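Local structure of glutathione S-transferase (Ceriporiopsis subvermispora, 6J3E) at residues Ala49-Cys52 / Lys53-Ala57; Ala126-Pro129 / Ile130-Ala134; Ile216-Lys219 / Arg220-Pro224; Glu153-Gly156 / Gly157-Leu160. The protein is a serine-type glutathione transferase of a white-rot fungus that binds glutathione and probably conjugates it to, or uses it to cleave, small organic substrates. One frame throughout, in Å; residues are numbered along the deposited sequence.

Contact 1 (Ala49-Cys52 / Lys53-Ala57); sequences ASVC and KEIGA
Ala49 accepts a backbone hydrogen bond from Lys53, with Lys53 N 3.0 Å from Ala49 O. The aliphatic part of the lysine follows this bond, its CG lying 3.5 Å from Ala49 O, before the bent chain leads away and NZ bonds to the hydroxyl of Tyr69. At Ser50 the matching bond from Glu54 N is weak; Glu54 CG, held beside its own backbone N (chi1 -62°), comes to 3.2 Å from Ser50 O. Val51 O takes the N-H of Ile55. Here the isoleucine branch CG1 stands between its backbone N and carbonyl carbon (chi1 59°), which swings it over Val51 O and brings CD1 within 4.2 Å of Val51 CG1, the two side chains crossing at a slant. The helix ends with Ile55 in a Schellman motif: Cys52 O receives a bond of 2.9 Å from Ala57 N, Lys53 O one of 3.2 Å from Gly56 N, and Gly56 supplies the positive phi. The chain thereby turns back, and Ala57 CB settles 3.9 Å from Cys52 CB. Helix 48-55 of the thioredoxin-like domain lies with Val51 and Ile55 on Tyr8 of strand 5-9 and with Cys52 close to Leu71, a glutathione-binding residue; Ile55, and Ala57 in the turn after the helix, pack on Val73 of strand 73-76.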
loop_
_atom_site.group_PDB
_atom_site.type_symbol
_atom_site.label_atom_id
_atom_site.label_comp_id
_atom_site.label_asym_id
_atom_site.label_seq_id
_atom_site.Cartn_x
_atom_site.Cartn_y
_atom_site.Cartn_z
ATOM N N ALA A 49 -4.312 -23.164 -16.797
ATOM C CA ALA A 49 -5.129 -22.523 -17.817
ATOM C C ALA A 49 -6.230 -23.466 -18.292
ATOM O O ALA A 49 -7.423 -23.121 -18.282
ATOM C CB ALA A 49 -4.237 -22.085 -18.978
ATOM N N SER A 50 -5.841 -24.696 -18.637
ATOM C CA SER A 50 -6.779 -25.670 -19.176
ATOM C C SER A 50 -7.914 -25.959 -18.203
ATOM O O SER A 50 -9.077 -26.061 -18.605
ATOM C CB SER A 50 -6.030 -26.949 -19.526
ATOM O OG SER A 50 -6.857 -27.800 -20.280
ATOM N N VAL A 51 -7.607 -26.081 -16.916
ATOM C CA VAL A 51 -8.665 -26.354 -15.952
ATOM C C VAL A 51 -9.549 -25.130 -15.768
ATOM O O VAL A 51 -10.763 -25.245 -15.562
ATOM C CB VAL A 51 -8.052 -26.814 -14.621
ATOM C CG1 VAL A 51 -9.064 -26.626 -13.477
ATOM C CG2 VAL A 51 -7.580 -28.255 -14.711
ATOM N N CYS A 52 -8.963 -23.936 -15.816
ATOM C CA CYS A 52 -9.774 -22.738 -15.610
ATOM C C CYS A 52 -10.819 -22.598 -16.703
ATOM O O CYS A 52 -11.958 -22.196 -16.439
ATOM C CB CYS A 52 -8.903 -21.491 -15.576
ATOM S SG CYS A 52 -7.934 -21.285 -14.076
ATOM N N LYS A 53 -10.445 -22.916 -17.940
ATOM C CA LYS A 53 -11.406 -22.813 -19.023
ATOM C C LYS A 53 -12.543 -23.805 -18.827
ATOM O O LYS A 53 -13.714 -23.456 -19.014
ATOM C CB LYS A 53 -10.706 -23.013 -20.362
ATOM C CG LYS A 53 -9.707 -21.916 -20.634
ATOM C CD LYS A 53 -9.637 -21.571 -22.089
ATOM C CE LYS A 53 -8.708 -20.392 -22.301
ATOM N NZ LYS A 53 -9.286 -19.132 -21.766
ATOM N N GLU A 54 -12.222 -25.026 -18.387
ATOM C CA GLU A 54 -13.260 -26.034 -18.184
ATOM C C GLU A 54 -14.302 -25.569 -17.178
ATOM O O GLU A 54 -15.502 -25.777 -17.380
ATOM C CB GLU A 54 -12.644 -27.359 -17.730
ATOM C CG GLU A 54 -11.684 -27.991 -18.748
ATOM C CD GLU A 54 -11.403 -29.467 -18.468
ATOM O OE1 GLU A 54 -10.888 -30.155 -19.383
ATOM O OE2 GLU A 54 -11.706 -29.936 -17.340
ATOM N N ILE A 55 -13.865 -24.926 -16.092
ATOM C CA ILE A 55 -14.762 -24.538 -15.014
ATOM C C ILE A 55 -15.217 -23.095 -15.128
ATOM O O ILE A 55 -16.017 -22.633 -14.295
ATOM C CB ILE A 55 -14.111 -24.794 -13.644
ATOM C CG1 ILE A 55 -12.809 -24.014 -13.520
ATOM C CG2 ILE A 55 -13.809 -26.281 -13.457
ATOM C CD1 ILE A 55 -12.185 -24.168 -12.164
ATOM N N GLY A 56 -14.755 -22.371 -16.142
ATOM C CA GLY A 56 -15.231 -21.018 -16.341
ATOM C C GLY A 56 -14.679 -20.007 -15.364
ATOM O O GLY A 56 -15.378 -19.061 -15.005
ATOM N N ALA A 57 -13.433 -20.172 -14.936
ATOM C CA ALA A 57 -12.821 -19.232 -14.008
ATOM C C ALA A 57 -12.369 -17.975 -14.734
ATOM O O ALA A 57 -11.969 -18.018 -15.896
ATOM C CB ALA A 57 -11.631 -19.881 -13.311
#

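Contact 2 (Ala126-Pro129 / Ile130-Ala134); sequences ALAP and IMLPA
Leu127 O is gripped by two backbone donors, Met131 N at 2.9 Å and Ile130 N at 3.0 Å, which approach it from opposite faces of the carbonyl plane. The bond from Met131 is the straighter, with an N-H...O angle of 156° against 138° for Ile130. One residue on, Leu132 N donates to Ala128 O across 3.0 Å. The next step has no such bond, because Pro133 brings a ring carbon where an N-H would stand: its CD and CG both lie against Pro129 O, CD at 3.4 Å. Pro129 likewise lacks an N-H, and Ile130 N, bonded to Leu127 O, makes no bond to the turn before; the long helix 109-136 of the all-helical C-terminal domain is kinked there. Around the backbone the side chains pack one turn apart. Met131 CG, placed beside its own backbone N (chi1 -72°), rests 3.9 Å from Leu127 CB, and two further bends in the chain carry its sulfur and methyl away from Leu127. On another side of the helix Ala128 CB touches the branch of Leu132, with CG 4.1 Å away and CD1 close by. Ile130 and Leu127 turn to helix 169-189, Ile130 packing on Arg171, Ala174 and Trp175 and Leu127 on Ile178. Leu132 meets Trp163 and reaches to about 4 Å from the side chain of Arg151, a glutathione-binding residue.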
loop_
_atom_site.group_PDB
_atom_site.type_symbol
_atom_site.label_atom_id
_atom_site.label_comp_id
_atom_site.label_asym_id
_atom_site.label_seq_id
_atom_site.Cartn_x
_atom_site.Cartn_y
_atom_site.Cartn_z
ATOM N N ALA A 126 10.270 -8.783 -3.022
ATOM C CA ALA A 126 11.478 -9.056 -2.246
ATOM C C ALA A 126 11.676 -10.554 -2.052
ATOM O O ALA A 126 12.808 -11.040 -2.085
ATOM C CB ALA A 126 11.411 -8.343 -0.894
ATOM N N LEU A 127 10.584 -11.305 -1.871
ATOM C CA LEU A 127 10.719 -12.743 -1.687
ATOM C C LEU A 127 11.207 -13.437 -2.948
ATOM O O LEU A 127 12.005 -14.377 -2.858
ATOM C CB LEU A 127 9.400 -13.356 -1.246
ATOM C CG LEU A 127 8.898 -12.867 0.098
ATOM C CD1 LEU A 127 7.583 -13.553 0.434
ATOM C CD2 LEU A 127 9.900 -13.205 1.133
ATOM N N ALA A 128 10.775 -12.965 -4.120
ATOM C CA ALA A 128 10.887 -13.735 -5.361
ATOM C C ALA A 128 12.281 -14.300 -5.628
ATOM O O ALA A 128 12.380 -15.504 -5.925
ATOM C CB ALA A 128 10.398 -12.862 -6.527
ATOM N N PRO A 129 13.379 -13.535 -5.525
ATOM C CA PRO A 129 14.680 -14.113 -5.906
ATOM C C PRO A 129 15.104 -15.295 -5.053
ATOM O O PRO A 129 15.841 -16.159 -5.548
ATOM C CB PRO A 129 15.654 -12.931 -5.776
ATOM C CG PRO A 129 14.970 -11.923 -5.044
ATOM C CD PRO A 129 13.503 -12.098 -5.241
ATOM N N ILE A 130 14.640 -15.381 -3.811
ATOM C CA ILE A 130 14.955 -16.524 -2.963
ATOM C C ILE A 130 13.884 -17.592 -3.054
ATOM O O ILE A 130 14.191 -18.789 -3.089
ATOM C CB ILE A 130 15.152 -16.058 -1.510
ATOM C CG1 ILE A 130 16.526 -15.385 -1.363
ATOM C CG2 ILE A 130 14.954 -17.230 -0.530
ATOM C CD1 ILE A 130 16.651 -14.498 -0.160
ATOM N N MET A 131 12.622 -17.180 -3.125
ATOM C CA MET A 131 11.539 -18.129 -2.932
ATOM C C MET A 131 11.118 -18.844 -4.216
ATOM O O MET A 131 10.764 -20.022 -4.167
ATOM C CB MET A 131 10.340 -17.416 -2.301
ATOM C CG MET A 131 10.541 -17.031 -0.836
ATOM S SD MET A 131 11.048 -18.438 0.189
ATOM C CE MET A 131 9.723 -19.627 -0.157
ATOM N N LEU A 132 11.149 -18.180 -5.367
ATOM C CA LEU A 132 10.757 -18.867 -6.597
ATOM C C LEU A 132 11.691 -20.021 -6.939
ATOM O O LEU A 132 11.191 -21.106 -7.286
ATOM C CB LEU A 132 10.651 -17.869 -7.754
ATOM C CG LEU A 132 9.625 -16.745 -7.616
ATOM C CD1 LEU A 132 9.313 -16.104 -8.960
ATOM C CD2 LEU A 132 8.368 -17.230 -6.946
ATOM N N PRO A 133 13.023 -19.882 -6.869
ATOM C CA PRO A 133 13.865 -21.071 -7.060
ATOM C C PRO A 133 13.591 -22.142 -6.026
ATOM O O PRO A 133 13.524 -23.329 -6.359
ATOM C CB PRO A 133 15.288 -20.516 -6.936
ATOM C CG PRO A 133 15.154 -19.069 -7.236
ATOM C CD PRO A 133 13.834 -18.668 -6.690
ATOM N N ALA A 134 13.431 -21.753 -4.765
ATOM C CA ALA A 134 13.099 -22.739 -3.751
ATOM C C ALA A 134 11.813 -23.486 -4.103
ATOM O O ALA A 134 11.740 -24.710 -3.941
ATOM C CB ALA A 134 12.979 -22.064 -2.385
#

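Contact 3 (Ile216-Lys219 / Arg220-Pro224); sequences IWVK and RVLGP
Ile216 and Arg220 meet through their aliphatic parts: Ile216 CG1 presses against Arg220 CD at 3.4 Å, with the isoleucine CD1 also near that carbon. Arg220 CG lies beside its own backbone N (chi1 -77°), which runs the first part of the chain past Ile216 O; the bend at chi3 (94°) then turns the guanidinium to Asp17 and Glu251, each in a salt bridge, while NE bonds to Ala19 O. All three nitrogens of this buried group are thus satisfied. Trp217 and Val221 lie side by side and point the same way, the indole CD1 being 3.5 Å from Val221 CG2. Backbone bonds from Arg220 N to Ile216 O (2.8 Å) and from Val221 N to Trp217 O (2.9 Å) hold these pairs one turn apart. At the end of the helix Gly223 N donates to Lys219 O, and Gly223 leaves helical geometry with positive phi. Helix 206-222 packs against helix 22-34, where Trp25 meets Ile216 and Arg220, against helix 109-136 on the Trp217 and Val221 side, and against helix 227-232, whose Trp229 touches Val218 and Lys219.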
loop_
_atom_site.group_PDB
_atom_site.type_symbol
_atom_site.label_atom_id
_atom_site.label_comp_id
_atom_site.label_asym_id
_atom_site.label_seq_id
_atom_site.Cartn_x
_atom_site.Cartn_y
_atom_site.Cartn_z
ATOM N N ILE A 216 3.745 -18.655 5.662
ATOM C CA ILE A 216 3.721 -20.117 5.733
ATOM C C ILE A 216 4.375 -20.717 4.493
ATOM O O ILE A 216 4.981 -21.796 4.555
ATOM C CB ILE A 216 2.285 -20.646 5.950
ATOM C CG1 ILE A 216 2.330 -22.020 6.600
ATOM C CG2 ILE A 216 1.493 -20.752 4.648
ATOM C CD1 ILE A 216 3.081 -22.038 7.891
ATOM N N TRP A 217 4.294 -20.013 3.360
ATOM C CA TRP A 217 5.028 -20.406 2.161
ATOM C C TRP A 217 6.522 -20.423 2.427
ATOM O O TRP A 217 7.228 -21.371 2.060
ATOM C CB TRP A 217 4.689 -19.437 1.020
ATOM C CG TRP A 217 5.443 -19.606 -0.274
ATOM C CD1 TRP A 217 5.753 -20.782 -0.914
ATOM C CD2 TRP A 217 5.982 -18.555 -1.091
ATOM N NE1 TRP A 217 6.425 -20.519 -2.077
ATOM C CE2 TRP A 217 6.583 -19.165 -2.212
ATOM C CE3 TRP A 217 5.997 -17.154 -0.991
ATOM C CZ2 TRP A 217 7.193 -18.428 -3.222
ATOM C CZ3 TRP A 217 6.613 -16.425 -1.986
ATOM C CH2 TRP A 217 7.196 -17.063 -3.095
ATOM N N VAL A 218 7.027 -19.361 3.055
ATOM C CA VAL A 218 8.451 -19.292 3.366
ATOM C C VAL A 218 8.826 -20.401 4.328
ATOM O O VAL A 218 9.879 -21.037 4.189
ATOM C CB VAL A 218 8.793 -17.906 3.936
ATOM C CG1 VAL A 218 10.218 -17.880 4.455
ATOM C CG2 VAL A 218 8.578 -16.838 2.881
ATOM N N LYS A 219 7.963 -20.656 5.315
ATOM C CA LYS A 219 8.289 -21.639 6.339
ATOM C C LYS A 219 8.290 -23.037 5.758
ATOM O O LYS A 219 9.214 -23.819 6.010
ATOM C CB LYS A 219 7.307 -21.555 7.507
ATOM C CG LYS A 219 7.571 -22.592 8.601
ATOM C CD LYS A 219 6.551 -22.497 9.746
ATOM C CE LYS A 219 6.914 -23.405 10.915
ATOM N NZ LYS A 219 6.016 -23.220 12.076
ATOM N N ARG A 220 7.275 -23.369 4.959
ATOM C CA ARG A 220 7.177 -24.743 4.486
ATOM C C ARG A 220 8.170 -25.018 3.366
ATOM O O ARG A 220 8.795 -26.087 3.345
ATOM C CB ARG A 220 5.744 -25.043 4.073
ATOM C CG ARG A 220 4.876 -25.280 5.283
ATOM C CD ARG A 220 3.435 -24.880 5.058
ATOM N NE ARG A 220 2.626 -26.001 4.618
ATOM C CZ ARG A 220 1.683 -26.581 5.348
ATOM N NH1 ARG A 220 1.404 -26.138 6.570
ATOM N NH2 ARG A 220 1.014 -27.595 4.833
ATOM N N VAL A 221 8.382 -24.050 2.471
ATOM C CA VAL A 221 9.233 -24.291 1.310
ATOM C C VAL A 221 10.705 -24.230 1.687
ATOM O O VAL A 221 11.477 -25.123 1.327
ATOM C CB VAL A 221 8.893 -23.313 0.173
ATOM C CG1 VAL A 221 10.011 -23.289 -0.874
ATOM C CG2 VAL A 221 7.575 -23.719 -0.467
ATOM N N LEU A 222 11.132 -23.186 2.398
ATOM C CA LEU A 222 12.514 -23.171 2.874
ATOM C C LEU A 222 12.752 -24.236 3.941
ATOM O O LEU A 222 13.877 -24.735 4.076
ATOM C CB LEU A 222 12.883 -21.792 3.409
ATOM C CG LEU A 222 13.130 -20.745 2.325
ATOM C CD1 LEU A 222 13.784 -19.503 2.911
ATOM C CD2 LEU A 222 13.989 -21.334 1.238
ATOM N N GLY A 223 11.717 -24.606 4.693
ATOM C CA GLY A 223 11.826 -25.674 5.660
ATOM C C GLY A 223 11.838 -25.182 7.094
ATOM O O GLY A 223 12.600 -24.284 7.465
ATOM N N PRO A 224 10.982 -25.778 7.930
ATOM C CA PRO A 224 10.899 -25.345 9.337
ATOM C C PRO A 224 12.225 -25.381 10.086
ATOM O O PRO A 224 12.385 -24.646 11.070
ATOM C CB PRO A 224 9.894 -26.328 9.958
ATOM C CG PRO A 224 9.181 -26.963 8.819
ATOM C CD PRO A 224 10.034 -26.859 7.600
#

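Contact 4 (Glu153-Gly156 / Gly157-Leu160); sequences ESAG and GVKL. With EDO (1,2-ethanediol), chain F.
Ala155 and Val158 form the close part of this turn, with Val158 CG1 3.9 Å from Ala155 CB and only 3.1 Å from Ala155 O. The valine holds CG1 between its backbone N and carbonyl carbon (chi1 47°), which brings that methyl close to Ala155 O. The backbone link alongside is looser: Val158 N donates to Ala155 O across 3.5 Å, a weak bond although nearly straight. It closes a type I' beta turn from Ala155 to Val158 with Gly156 and Gly157 at its corners, both at positive phi. A type I turn from Glu153 to Gly156 precedes it, closed by Gly156 N on Glu153 O at 2.9 Å. Together with the bond from Gly157 N to Glu152 O this makes a Schellman motif, Gly156 being its C-prime residue, and ends helix 141-153. The outer side of the turn is open, with Gly156 and Gly157 exposed and the side chain of Glu153 directed away. Val158 O, by contrast, is held by the indole N-H of Trp163. Beyond the turn the chain dips inward at Leu160, which is buried against Asn136 of helix 109-136 and Arg148 of helix 141-153. Leu160 O accepts a hydrogen bond of 3.0 Å from O1 of a 1,2-ethanediol, probably from the crystallisation liquor, that also bonds to Ala164 N.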
loop_
_atom_site.group_PDB
_atom_site.type_symbol
_atom_site.label_atom_id
_atom_site.label_comp_id
_atom_site.label_asym_id
_atom_site.label_seq_id
_atom_site.Cartn_x
_atom_site.Cartn_y
_atom_site.Cartn_z
ATOM N N GLU A 153 12.715 -17.455 -18.246
ATOM C CA GLU A 153 12.538 -16.570 -19.391
ATOM C C GLU A 153 12.136 -15.174 -18.942
ATOM O O GLU A 153 12.709 -14.174 -19.386
ATOM C CB GLU A 153 11.491 -17.127 -20.350
ATOM C CG GLU A 153 11.301 -16.214 -21.542
ATOM C CD GLU A 153 10.055 -16.516 -22.330
ATOM O OE1 GLU A 153 9.183 -17.249 -21.806
ATOM O OE2 GLU A 153 9.959 -16.020 -23.477
ATOM N N SER A 154 11.136 -15.089 -18.063
ATOM C CA SER A 154 10.719 -13.811 -17.495
ATOM C C SER A 154 11.849 -13.085 -16.778
ATOM O O SER A 154 11.697 -11.899 -16.467
ATOM C CB SER A 154 9.561 -14.032 -16.525
ATOM O OG SER A 154 10.078 -14.378 -15.252
ATOM N N ALA A 155 12.965 -13.763 -16.499
ATOM C CA ALA A 155 14.130 -13.148 -15.880
ATOM C C ALA A 155 15.265 -12.958 -16.876
ATOM O O ALA A 155 16.437 -12.980 -16.494
ATOM C CB ALA A 155 14.613 -13.976 -14.688
ATOM N N GLY A 156 14.941 -12.783 -18.157
ATOM C CA GLY A 156 15.970 -12.557 -19.164
ATOM C C GLY A 156 16.932 -13.701 -19.374
ATOM O O GLY A 156 18.003 -13.497 -19.951
ATOM N N GLY A 157 16.598 -14.905 -18.905
ATOM C CA GLY A 157 17.389 -16.088 -19.152
ATOM C C GLY A 157 18.213 -16.589 -17.975
ATOM O O GLY A 157 18.637 -17.757 -17.988
ATOM N N VAL A 158 18.462 -15.759 -16.960
ATOM C CA VAL A 158 19.346 -16.200 -15.885
ATOM C C VAL A 158 18.711 -17.377 -15.148
ATOM O O VAL A 158 17.540 -17.333 -14.754
ATOM C CB VAL A 158 19.689 -15.034 -14.947
ATOM C CG1 VAL A 158 18.459 -14.263 -14.566
ATOM C CG2 VAL A 158 20.393 -15.555 -13.709
ATOM N N LYS A 159 19.471 -18.454 -14.987
ATOM C CA LYS A 159 18.900 -19.666 -14.424
ATOM C C LYS A 159 18.614 -19.515 -12.934
ATOM O O LYS A 159 19.174 -18.664 -12.237
ATOM C CB LYS A 159 19.823 -20.844 -14.674
ATOM C CG LYS A 159 20.150 -20.992 -16.145
ATOM C CD LYS A 159 21.155 -22.107 -16.368
ATOM C CE LYS A 159 22.561 -21.645 -15.993
ATOM N NZ LYS A 159 23.587 -22.178 -16.927
ATOM N N LEU A 160 17.717 -20.371 -12.448
ATOM C CA LEU A 160 17.205 -20.203 -11.099
ATOM C C LEU A 160 18.326 -20.231 -10.071
ATOM O O LEU A 160 18.308 -19.461 -9.099
ATOM C CB LEU A 160 16.172 -21.283 -10.796
ATOM C CG LEU A 160 14.824 -21.123 -11.489
ATOM C CD1 LEU A 160 13.871 -22.143 -10.945
ATOM C CD2 LEU A 160 14.265 -19.729 -11.272
HETATM C C1 EDO F . 18.372 -19.446 -5.345
HETATM O O1 EDO F . 19.310 -18.944 -6.313
HETATM C C2 EDO F . 18.999 -20.580 -4.525
HETATM O O2 EDO F . 19.328 -21.687 -5.369
#

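In the fold
All four contacts are local turns met in series, none nesting within or crossing another; in chain order contact 4 falls between contacts 2 and 3. Contact 1 ends helix 48-55 in the thioredoxin-like domain and stands apart, its nearest atoms about 15 Å from those of contact 4. The other three belong to the helical domain. Contact 2, at the kink of helix 109-136, joins them: Met131 CB packs on Trp217 CH2 of contact 3 at 3.3 Å, and Ala134 CB on Val221 CG1, tying that helix to the end of helix 206-222. Elsewhere Pro133 CG rests on Leu160 O, bringing in the loop that follows helix 141-153 at contact 4.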